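Local coordinates for obscurin (Homo sapiens, PDB 2YZ8), which is a giant multidomain muscle protein, represented here by its 32nd immunoglobulin-like domain, whose own role is not established but which may serve as a structural module, at residues 76-81 with 89-94. Sequence-based numbering, arbitrary orientation.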
loop_
_atom_site.group_PDB
_atom_site.type_symbol
_atom_site.label_atom_id
_atom_site.label_comp_id
_atom_site.label_asym_id
_atom_site.label_seq_id
_atom_site.Cartn_x
_atom_site.Cartn_y
_atom_site.Cartn_z
ATOM N N GLY A 76 2.509 1.482 -10.438
ATOM C CA GLY A 76 2.155 2.901 -10.369
ATOM C C GLY A 76 2.195 3.398 -8.937
ATOM O O GLY A 76 2.792 2.765 -8.057
ATOM N N ARG A 77 1.526 4.516 -8.688
ATOM C CA ARG A 77 1.546 5.136 -7.376
ATOM C C ARG A 77 0.427 4.650 -6.444
ATOM O O ARG A 77 -0.759 4.682 -6.795
ATOM C CB ARG A 77 1.474 6.655 -7.521
ATOM C CG ARG A 77 1.487 7.379 -6.182
ATOM C CD ARG A 77 1.858 8.832 -6.366
ATOM N NE ARG A 77 3.193 9.005 -6.937
ATOM C CZ ARG A 77 4.323 9.008 -6.235
ATOM N NH1 ARG A 77 4.306 8.837 -4.917
ATOM N NH2 ARG A 77 5.479 9.186 -6.857
ATOM N N TYR A 78 0.825 4.215 -5.250
ATOM C CA TYR A 78 -0.117 3.867 -4.203
ATOM C C TYR A 78 0.042 4.824 -3.030
ATOM O O TYR A 78 1.122 5.374 -2.815
ATOM C CB TYR A 78 0.132 2.442 -3.724
ATOM C CG TYR A 78 -0.216 1.381 -4.736
ATOM C CD1 TYR A 78 -1.439 0.703 -4.666
ATOM C CD2 TYR A 78 0.684 1.026 -5.745
ATOM C CE1 TYR A 78 -1.767 -0.279 -5.590
ATOM C CE2 TYR A 78 0.370 0.048 -6.668
ATOM C CZ TYR A 78 -0.856 -0.601 -6.585
ATOM O OH TYR A 78 -1.171 -1.564 -7.499
ATOM N N SER A 79 -1.035 5.004 -2.266
ATOM C CA SER A 79 -1.029 5.936 -1.144
ATOM C C SER A 79 -1.846 5.384 0.011
ATOM O O SER A 79 -2.768 4.592 -0.197
ATOM C CB SER A 79 -1.604 7.285 -1.561
ATOM O OG SER A 79 -0.833 7.851 -2.608
ATOM N N CYS A 80 -1.493 5.809 1.221
ATOM C CA CYS A 80 -2.261 5.467 2.418
ATOM C C CYS A 80 -2.622 6.762 3.121
ATOM O O CYS A 80 -1.818 7.705 3.152
ATOM C CB CYS A 80 -1.474 4.544 3.347
ATOM S SG CYS A 80 -2.475 3.842 4.700
ATOM N N SER A 81 -3.839 6.820 3.657
ATOM C CA SER A 81 -4.342 8.044 4.266
ATOM C C SER A 81 -5.114 7.785 5.546
ATOM O O SER A 81 -5.885 6.826 5.639
ATOM C CB SER A 81 -5.226 8.806 3.279
ATOM O OG SER A 81 -6.412 8.081 3.018
ATOM N N ALA A 89 3.953 6.203 -2.312
ATOM C CA ALA A 89 5.153 5.688 -2.979
ATOM C C ALA A 89 4.768 5.006 -4.294
ATOM O O ALA A 89 3.586 4.834 -4.581
ATOM C CB ALA A 89 5.894 4.711 -2.058
ATOM N N THR A 90 5.758 4.600 -5.082
ATOM C CA THR A 90 5.472 3.910 -6.335
ATOM C C THR A 90 5.871 2.442 -6.303
ATOM O O THR A 90 6.857 2.056 -5.669
ATOM C CB THR A 90 6.155 4.569 -7.552
ATOM O OG1 THR A 90 7.571 4.580 -7.356
ATOM C CG2 THR A 90 5.653 5.990 -7.757
ATOM N N LEU A 91 5.090 1.636 -7.008
ATOM C CA LEU A 91 5.393 0.238 -7.222
ATOM C C LEU A 91 5.845 0.049 -8.663
ATOM O O LEU A 91 5.121 0.398 -9.590
ATOM C CB LEU A 91 4.149 -0.606 -6.935
ATOM C CG LEU A 91 4.106 -2.094 -7.309
ATOM C CD1 LEU A 91 5.249 -2.892 -6.683
ATOM C CD2 LEU A 91 2.758 -2.672 -6.894
ATOM N N THR A 92 7.051 -0.483 -8.842
ATOM C CA THR A 92 7.571 -0.804 -10.171
ATOM C C THR A 92 7.501 -2.315 -10.355
ATOM O O THR A 92 7.916 -3.075 -9.477
ATOM C CB THR A 92 9.021 -0.273 -10.360
ATOM O OG1 THR A 92 9.015 1.153 -10.251
ATOM C CG2 THR A 92 9.605 -0.655 -11.731
ATOM N N VAL A 93 6.951 -2.747 -11.489
ATOM C CA VAL A 93 6.843 -4.173 -11.789
ATOM C C VAL A 93 7.821 -4.532 -12.898
ATOM O O VAL A 93 7.851 -3.880 -13.952
ATOM C CB VAL A 93 5.388 -4.580 -12.140
ATOM C CG1 VAL A 93 5.313 -6.054 -12.574
ATOM C CG2 VAL A 93 4.479 -4.335 -10.931
ATOM N N THR A 94 8.640 -5.553 -12.639
ATOM C CA THR A 94 9.666 -6.003 -13.588
ATOM C C THR A 94 9.209 -7.297 -14.247
ATOM O O THR A 94 8.738 -8.220 -13.564
ATOM C CB THR A 94 11.016 -6.213 -12.865
ATOM O OG1 THR A 94 11.434 -4.976 -12.273
ATOM C CG2 THR A 94 12.102 -6.699 -13.821
#
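Leu91 and Tyr78 meet on the inward face of the sheet, two residue pairs apart, in a diagonal contact between the two antiparallel strands. The CD2 methyl of Leu91 comes obliquely to the phenol ring, 3.6 Å from CE2 of Tyr78, and its CB lies near the same ring atom. With CG of Tyr78 anti to the carbonyl carbon (chi1 -69°), the ring leans toward 89-94. Ala89 pairs with Tyr78 through two backbone bonds, Tyr78 N to Ala89 O at 2.9 Å and Ala89 N to Tyr78 O at 3.0 Å, both carbonyls pointing almost straight at their donors. Strands 76-82 and 85-94 form the F-G hairpin of an I-set immunoglobulin sandwich, and the hydrogen bond from the Tyr78 hydroxyl to the backbone O of Asp74, just before the strand, matches the tyrosine corner of that fold. Leu28 and Leu65 of the opposing sheet pack against the Tyr78 ring, while Leu91 touches Ala26, Leu18 and Val20. The second hydrogen-bonded pair is Gly76 with Leu91: Leu91 N gives a nearly linear bond to Gly76 O (2.8 Å, 176°), and Gly76 N returns one to Leu91 O at 3.0 Å. Gly76 has a positive phi, in a region that glycine enters readily. On the outward face Arg77 and Thr90 form the intervening non-hydrogen-bonded pair. A bend at chi3 (-61°) swings the guanidinium across to Thr90, whose CG2 sits over one face, 3.3 Å from NH2 of Arg77; NH1 bonds to the Ser88 hydroxyl.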